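Local coordinates for protein NalD (Pseudomonas aeruginosa PAO1, PDB 5DAJ) that represses the MexAB-OprM multidrug efflux pump as a secondary, TetR-family regulator and responds to novobiocin, whose binding induces pump expression, at residues A[53-67]-A[118-132]. Numbering follows the deposited sequence.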
loop_
_atom_site.group_PDB
_atom_site.type_symbol
_atom_site.label_atom_id
_atom_site.label_comp_id
_atom_site.label_asym_id
_atom_site.label_seq_id
_atom_site.Cartn_x
_atom_site.Cartn_y
_atom_site.Cartn_z
ATOM N N ASN A 53 -24.468 -8.974 2.186
ATOM C CA ASN A 53 -23.431 -9.577 1.362
ATOM C C ASN A 53 -22.052 -9.425 1.985
ATOM O O ASN A 53 -21.868 -8.673 2.943
ATOM C CB ASN A 53 -23.473 -8.950 -0.033
ATOM C CG ASN A 53 -23.233 -7.447 -0.005
ATOM O OD1 ASN A 53 -22.125 -7.001 0.257
ATOM N ND2 ASN A 53 -24.263 -6.664 -0.302
ATOM N N LYS A 54 -21.078 -10.105 1.390
ATOM C CA LYS A 54 -19.705 -10.119 1.903
ATOM C C LYS A 54 -19.067 -8.728 1.933
ATOM O O LYS A 54 -18.345 -8.395 2.867
ATOM C CB LYS A 54 -18.817 -11.080 1.087
ATOM C CG LYS A 54 -17.540 -11.484 1.820
ATOM C CD LYS A 54 -16.502 -12.120 0.926
ATOM C CE LYS A 54 -16.923 -13.479 0.435
ATOM N NZ LYS A 54 -15.781 -14.171 -0.222
ATOM N N ALA A 55 -19.298 -7.941 0.886
ATOM C CA ALA A 55 -18.715 -6.586 0.757
ATOM C C ALA A 55 -19.192 -5.660 1.855
ATOM O O ALA A 55 -18.408 -4.891 2.411
ATOM C CB ALA A 55 -19.032 -5.979 -0.602
ATOM N N HIS A 56 -20.484 -5.737 2.150
ATOM C CA HIS A 56 -21.080 -4.924 3.207
ATOM C C HIS A 56 -20.580 -5.352 4.576
ATOM O O HIS A 56 -20.350 -4.507 5.433
ATOM C CB HIS A 56 -22.597 -5.013 3.182
ATOM C CG HIS A 56 -23.272 -4.041 4.099
ATOM N ND1 HIS A 56 -24.049 -4.444 5.163
ATOM C CD2 HIS A 56 -23.272 -2.687 4.126
ATOM C CE1 HIS A 56 -24.515 -3.382 5.796
ATOM N NE2 HIS A 56 -24.055 -2.304 5.189
ATOM N N LEU A 57 -20.435 -6.664 4.764
ATOM C CA LEU A 57 -19.876 -7.231 5.995
ATOM C C LEU A 57 -18.475 -6.675 6.225
ATOM O O LEU A 57 -18.168 -6.126 7.282
ATOM C CB LEU A 57 -19.822 -8.758 5.916
ATOM C CG LEU A 57 -19.547 -9.493 7.230
ATOM C CD1 LEU A 57 -20.137 -10.892 7.194
ATOM C CD2 LEU A 57 -18.061 -9.581 7.555
ATOM N N PHE A 58 -17.646 -6.803 5.197
ATOM C CA PHE A 58 -16.268 -6.303 5.207
ATOM C C PHE A 58 -16.205 -4.814 5.553
ATOM O O PHE A 58 -15.340 -4.379 6.299
ATOM C CB PHE A 58 -15.629 -6.553 3.842
ATOM C CG PHE A 58 -14.188 -6.149 3.755
ATOM C CD1 PHE A 58 -13.219 -6.894 4.372
ATOM C CD2 PHE A 58 -13.813 -5.034 3.045
ATOM C CE1 PHE A 58 -11.886 -6.536 4.277
ATOM C CE2 PHE A 58 -12.483 -4.665 2.951
ATOM C CZ PHE A 58 -11.514 -5.425 3.571
ATOM N N ASN A 59 -17.141 -4.055 5.005
ATOM C CA ASN A 59 -17.223 -2.616 5.236
ATOM C C ASN A 59 -17.607 -2.252 6.676
ATOM O O ASN A 59 -17.047 -1.314 7.261
ATOM C CB ASN A 59 -18.226 -1.989 4.267
ATOM C CG ASN A 59 -17.763 -0.654 3.735
ATOM O OD1 ASN A 59 -18.469 0.327 3.826
ATOM N ND2 ASN A 59 -16.557 -0.608 3.185
ATOM N N GLU A 60 -18.581 -2.979 7.219
ATOM C CA GLU A 60 -18.988 -2.834 8.618
ATOM C C GLU A 60 -17.830 -3.158 9.550
ATOM O O GLU A 60 -17.674 -2.529 10.597
ATOM C CB GLU A 60 -20.176 -3.751 8.939
ATOM C CG GLU A 60 -21.488 -3.315 8.309
ATOM C CD GLU A 60 -21.980 -1.975 8.830
ATOM O OE1 GLU A 60 -22.186 -1.841 10.059
ATOM O OE2 GLU A 60 -22.132 -1.047 7.999
HETATM N N MSE A 61 -17.015 -4.126 9.147
HETATM C CA MSE A 61 -15.834 -4.514 9.914
HETATM C C MSE A 61 -14.848 -3.370 9.964
HETATM O O MSE A 61 -14.395 -2.969 11.031
HETATM C CB MSE A 61 -15.185 -5.764 9.316
HETATM C CG MSE A 61 -14.035 -6.294 10.166
HETATM SE SE MSE A 61 -13.123 -7.750 9.209
HETATM C CE MSE A 61 -14.471 -9.038 9.775
ATOM N N LEU A 62 -14.540 -2.794 8.818
ATOM C CA LEU A 62 -13.628 -1.670 8.744
ATOM C C LEU A 62 -14.086 -0.472 9.529
ATOM O O LEU A 62 -13.314 0.218 10.110
ATOM C CB LEU A 62 -13.434 -1.262 7.315
ATOM C CG LEU A 62 -12.712 -2.279 6.473
ATOM C CD1 LEU A 62 -12.910 -1.948 5.022
ATOM C CD2 LEU A 62 -11.249 -2.256 6.803
ATOM N N ASN A 63 -15.362 -0.221 9.521
ATOM C CA ASN A 63 -15.966 0.878 10.290
ATOM C C ASN A 63 -15.651 0.846 11.776
ATOM O O ASN A 63 -15.551 1.902 12.398
ATOM C CB ASN A 63 -17.489 0.879 10.139
ATOM C CG ASN A 63 -17.959 1.510 8.860
ATOM O OD1 ASN A 63 -17.172 2.037 8.068
ATOM N ND2 ASN A 63 -19.272 1.460 8.647
ATOM N N GLN A 64 -15.491 -0.359 12.328
ATOM C CA GLN A 64 -15.094 -0.543 13.738
ATOM C C GLN A 64 -13.772 0.168 14.077
ATOM O O GLN A 64 -13.508 0.470 15.237
ATOM C CB GLN A 64 -14.931 -2.035 14.075
ATOM C CG GLN A 64 -16.182 -2.909 13.936
ATOM C CD GLN A 64 -15.907 -4.399 14.144
ATOM O OE1 GLN A 64 -16.461 -5.030 15.044
ATOM N NE2 GLN A 64 -15.044 -4.964 13.309
ATOM N N VAL A 65 -12.965 0.426 13.050
ATOM C CA VAL A 65 -11.573 0.888 13.160
ATOM C C VAL A 65 -11.274 2.268 12.523
ATOM O O VAL A 65 -10.194 2.831 12.727
ATOM C CB VAL A 65 -10.667 -0.247 12.601
ATOM C CG1 VAL A 65 -9.505 0.239 11.724
ATOM C CG2 VAL A 65 -10.192 -1.115 13.754
ATOM N N ARG A 66 -12.237 2.841 11.811
ATOM C CA ARG A 66 -12.099 4.149 11.148
ATOM C C ARG A 66 -12.564 5.378 11.926
ATOM O O ARG A 66 -13.604 5.343 12.533
ATOM C CB ARG A 66 -12.955 4.156 9.903
ATOM C CG ARG A 66 -12.375 3.508 8.677
ATOM C CD ARG A 66 -13.304 3.810 7.526
ATOM N NE ARG A 66 -13.247 2.853 6.446
ATOM C CZ ARG A 66 -14.316 2.251 5.956
ATOM N NH1 ARG A 66 -15.504 2.503 6.465
ATOM N NH2 ARG A 66 -14.196 1.393 4.970
ATOM N N LEU A 67 -11.816 6.478 11.884
ATOM C CA LEU A 67 -12.234 7.728 12.561
ATOM C C LEU A 67 -13.389 8.352 11.786
ATOM O O LEU A 67 -13.285 8.515 10.567
ATOM C CB LEU A 67 -11.091 8.774 12.687
ATOM C CG LEU A 67 -10.156 8.639 13.896
ATOM C CD1 LEU A 67 -8.867 9.425 13.692
ATOM C CD2 LEU A 67 -10.844 9.082 15.180
ATOM N N PHE A 118 -9.581 -6.841 -4.478
ATOM C CA PHE A 118 -10.748 -6.044 -4.846
ATOM C C PHE A 118 -11.280 -6.390 -6.231
ATOM O O PHE A 118 -11.062 -5.689 -7.216
ATOM C CB PHE A 118 -10.435 -4.569 -4.686
ATOM C CG PHE A 118 -10.204 -4.184 -3.262
ATOM C CD1 PHE A 118 -11.282 -3.923 -2.417
ATOM C CD2 PHE A 118 -8.924 -4.141 -2.740
ATOM C CE1 PHE A 118 -11.084 -3.592 -1.086
ATOM C CE2 PHE A 118 -8.725 -3.808 -1.412
ATOM C CZ PHE A 118 -9.809 -3.530 -0.592
ATOM N N THR A 119 -11.937 -7.545 -6.266
ATOM C CA THR A 119 -12.768 -7.995 -7.372
ATOM C C THR A 119 -14.096 -7.254 -7.440
ATOM O O THR A 119 -14.335 -6.368 -6.652
ATOM C CB THR A 119 -13.101 -9.494 -7.211
ATOM O OG1 THR A 119 -13.396 -9.854 -5.837
ATOM C CG2 THR A 119 -11.944 -10.297 -7.702
ATOM N N GLU A 120 -14.946 -7.616 -8.402
ATOM C CA GLU A 120 -16.347 -7.158 -8.446
ATOM C C GLU A 120 -17.123 -7.422 -7.148
ATOM O O GLU A 120 -17.847 -6.548 -6.687
ATOM C CB GLU A 120 -17.107 -7.807 -9.613
ATOM C CG GLU A 120 -18.449 -7.152 -9.926
ATOM C CD GLU A 120 -18.330 -6.007 -10.916
ATOM O OE1 GLU A 120 -18.022 -6.273 -12.097
ATOM O OE2 GLU A 120 -18.555 -4.844 -10.517
ATOM N N GLU A 121 -16.964 -8.606 -6.559
ATOM C CA GLU A 121 -17.744 -8.967 -5.360
ATOM C C GLU A 121 -17.455 -8.058 -4.150
ATOM O O GLU A 121 -18.267 -7.994 -3.237
ATOM C CB GLU A 121 -17.626 -10.467 -5.002
ATOM C CG GLU A 121 -16.431 -10.895 -4.152
ATOM C CD GLU A 121 -16.539 -12.329 -3.611
ATOM O OE1 GLU A 121 -17.633 -12.938 -3.684
ATOM O OE2 GLU A 121 -15.512 -12.849 -3.098
ATOM N N LEU A 122 -16.309 -7.370 -4.156
ATOM C CA LEU A 122 -15.982 -6.347 -3.149
ATOM C C LEU A 122 -16.005 -4.909 -3.693
ATOM O O LEU A 122 -15.341 -4.024 -3.159
ATOM C CB LEU A 122 -14.627 -6.658 -2.502
ATOM C CG LEU A 122 -14.633 -7.847 -1.528
ATOM C CD1 LEU A 122 -13.882 -9.033 -2.111
ATOM C CD2 LEU A 122 -14.023 -7.448 -0.205
ATOM N N ARG A 123 -16.789 -4.676 -4.743
ATOM C CA ARG A 123 -16.916 -3.341 -5.359
ATOM C C ARG A 123 -17.337 -2.288 -4.336
ATOM O O ARG A 123 -16.723 -1.228 -4.238
ATOM C CB ARG A 123 -17.943 -3.361 -6.495
ATOM C CG ARG A 123 -17.895 -2.152 -7.417
ATOM C CD ARG A 123 -16.977 -2.407 -8.601
ATOM N NE ARG A 123 -16.979 -1.304 -9.557
ATOM C CZ ARG A 123 -16.334 -1.310 -10.726
ATOM N NH1 ARG A 123 -15.613 -2.366 -11.107
ATOM N NH2 ARG A 123 -16.409 -0.248 -11.523
ATOM N N GLU A 124 -18.388 -2.605 -3.584
ATOM C CA GLU A 124 -18.950 -1.708 -2.552
ATOM C C GLU A 124 -17.924 -1.288 -1.501
ATOM O O GLU A 124 -17.878 -0.122 -1.094
ATOM C CB GLU A 124 -20.128 -2.387 -1.844
ATOM C CG GLU A 124 -20.796 -1.544 -0.761
ATOM C CD GLU A 124 -21.842 -2.310 0.032
ATOM O OE1 GLU A 124 -22.403 -3.316 -0.470
ATOM O OE2 GLU A 124 -22.112 -1.899 1.172
ATOM N N ALA A 125 -17.119 -2.252 -1.072
ATOM C CA ALA A 125 -16.079 -2.011 -0.070
ATOM C C ALA A 125 -14.988 -1.075 -0.565
ATOM O O ALA A 125 -14.554 -0.177 0.161
ATOM C CB ALA A 125 -15.456 -3.320 0.361
ATOM N N GLN A 126 -14.560 -1.291 -1.804
ATOM C CA GLN A 126 -13.582 -0.419 -2.447
ATOM C C GLN A 126 -14.100 1.015 -2.614
ATOM O O GLN A 126 -13.375 1.977 -2.350
ATOM C CB GLN A 126 -13.168 -0.971 -3.816
ATOM C CG GLN A 126 -12.169 -0.085 -4.552
ATOM C CD GLN A 126 -11.448 -0.796 -5.681
ATOM O OE1 GLN A 126 -10.214 -0.846 -5.708
ATOM N NE2 GLN A 126 -12.214 -1.341 -6.630
ATOM N N GLU A 127 -15.338 1.145 -3.082
ATOM C CA GLU A 127 -15.959 2.462 -3.280
ATOM C C GLU A 127 -15.952 3.281 -1.989
ATOM O O GLU A 127 -15.522 4.441 -1.985
ATOM C CB GLU A 127 -17.389 2.328 -3.817
ATOM C CG GLU A 127 -17.453 1.987 -5.305
ATOM C CD GLU A 127 -18.857 1.660 -5.805
ATOM O OE1 GLU A 127 -19.755 1.352 -4.989
ATOM O OE2 GLU A 127 -19.064 1.706 -7.036
ATOM N N ARG A 128 -16.388 2.661 -0.897
ATOM C CA ARG A 128 -16.425 3.349 0.410
ATOM C C ARG A 128 -15.031 3.567 1.014
ATOM O O ARG A 128 -14.794 4.573 1.704
ATOM C CB ARG A 128 -17.364 2.637 1.395
ATOM C CG ARG A 128 -18.730 3.304 1.425
ATOM C CD ARG A 128 -19.735 2.553 2.281
ATOM N NE ARG A 128 -21.108 2.934 1.986
ATOM C CZ ARG A 128 -22.200 2.376 2.517
ATOM N NH1 ARG A 128 -22.110 1.393 3.414
ATOM N NH2 ARG A 128 -23.399 2.816 2.149
ATOM N N ASN A 129 -14.108 2.653 0.720
ATOM C CA ASN A 129 -12.708 2.864 1.091
ATOM C C ASN A 129 -12.125 4.109 0.407
ATOM O O ASN A 129 -11.542 4.986 1.052
ATOM C CB ASN A 129 -11.831 1.655 0.756
ATOM C CG ASN A 129 -10.496 1.706 1.455
ATOM O OD1 ASN A 129 -9.457 1.705 0.795
ATOM N ND2 ASN A 129 -10.507 1.816 2.786
ATOM N N ASN A 130 -12.299 4.174 -0.912
ATOM C CA ASN A 130 -11.918 5.354 -1.699
ATOM C C ASN A 130 -12.506 6.639 -1.153
ATOM O O ASN A 130 -11.815 7.648 -1.065
ATOM C CB ASN A 130 -12.332 5.204 -3.167
ATOM C CG ASN A 130 -11.451 4.235 -3.926
ATOM O OD1 ASN A 130 -10.328 3.967 -3.530
ATOM N ND2 ASN A 130 -11.951 3.726 -5.035
ATOM N N ALA A 131 -13.783 6.589 -0.802
ATOM C CA ALA A 131 -14.489 7.764 -0.269
ATOM C C ALA A 131 -13.872 8.273 1.035
ATOM O O ALA A 131 -13.681 9.482 1.212
ATOM C CB ALA A 131 -15.962 7.441 -0.069
ATOM N N PHE A 132 -13.530 7.342 1.918
ATOM C CA PHE A 132 -12.871 7.680 3.197
ATOM C C PHE A 132 -11.489 8.320 3.003
ATOM O O PHE A 132 -11.148 9.313 3.647
ATOM C CB PHE A 132 -12.785 6.427 4.080
ATOM C CG PHE A 132 -11.845 6.557 5.242
ATOM C CD1 PHE A 132 -12.246 7.203 6.410
ATOM C CD2 PHE A 132 -10.558 6.017 5.180
ATOM C CE1 PHE A 132 -11.379 7.319 7.485
ATOM C CE2 PHE A 132 -9.689 6.129 6.251
ATOM C CZ PHE A 132 -10.100 6.781 7.406
#
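The Phe58 ring lies between Leu122 CD2 on one face and its own helix's Leu62 on the opposite face, while Ala125 CB meets the ring edge, 3.6 Å from Phe58 CD2. This is the junction of a TetR-family repressor: helix 54-63, which follows the predicted helix-turn-helix, packs on the C-terminal region, where the axes of 54-63 and 123-132, the first part of helix 123-145, come within 8.0 Å at 34°. Ile111 of helix 103-114 also touches Phe58. Farther along, the Phe132 ring carries Arg66 CD over one face, 3.9 Å from its centroid, a CH-pi contact; Leu67 O sits at the ring edge. The extended Arg66 chain runs past Phe132 in the opposite direction and lays its guanidinium against Leu62 CB, with Asn59 ND2 at the edge. Glu124 OE2 approaches the edge of the His56 ring, 3.3 Å from His56 CD2; His56 ND1 hydrogen-bonds to Phe51 O. Ala55 CB sits beside Glu121 O, where Ala55 and Leu122 have the closest CA atoms. Lys54 NZ, also hydrogen-bonded to Thr31 O and Val28 O, forms a salt bridge with Glu121 OE2 at 3.2 Å, meeting that oxygen from above the carboxylate plane.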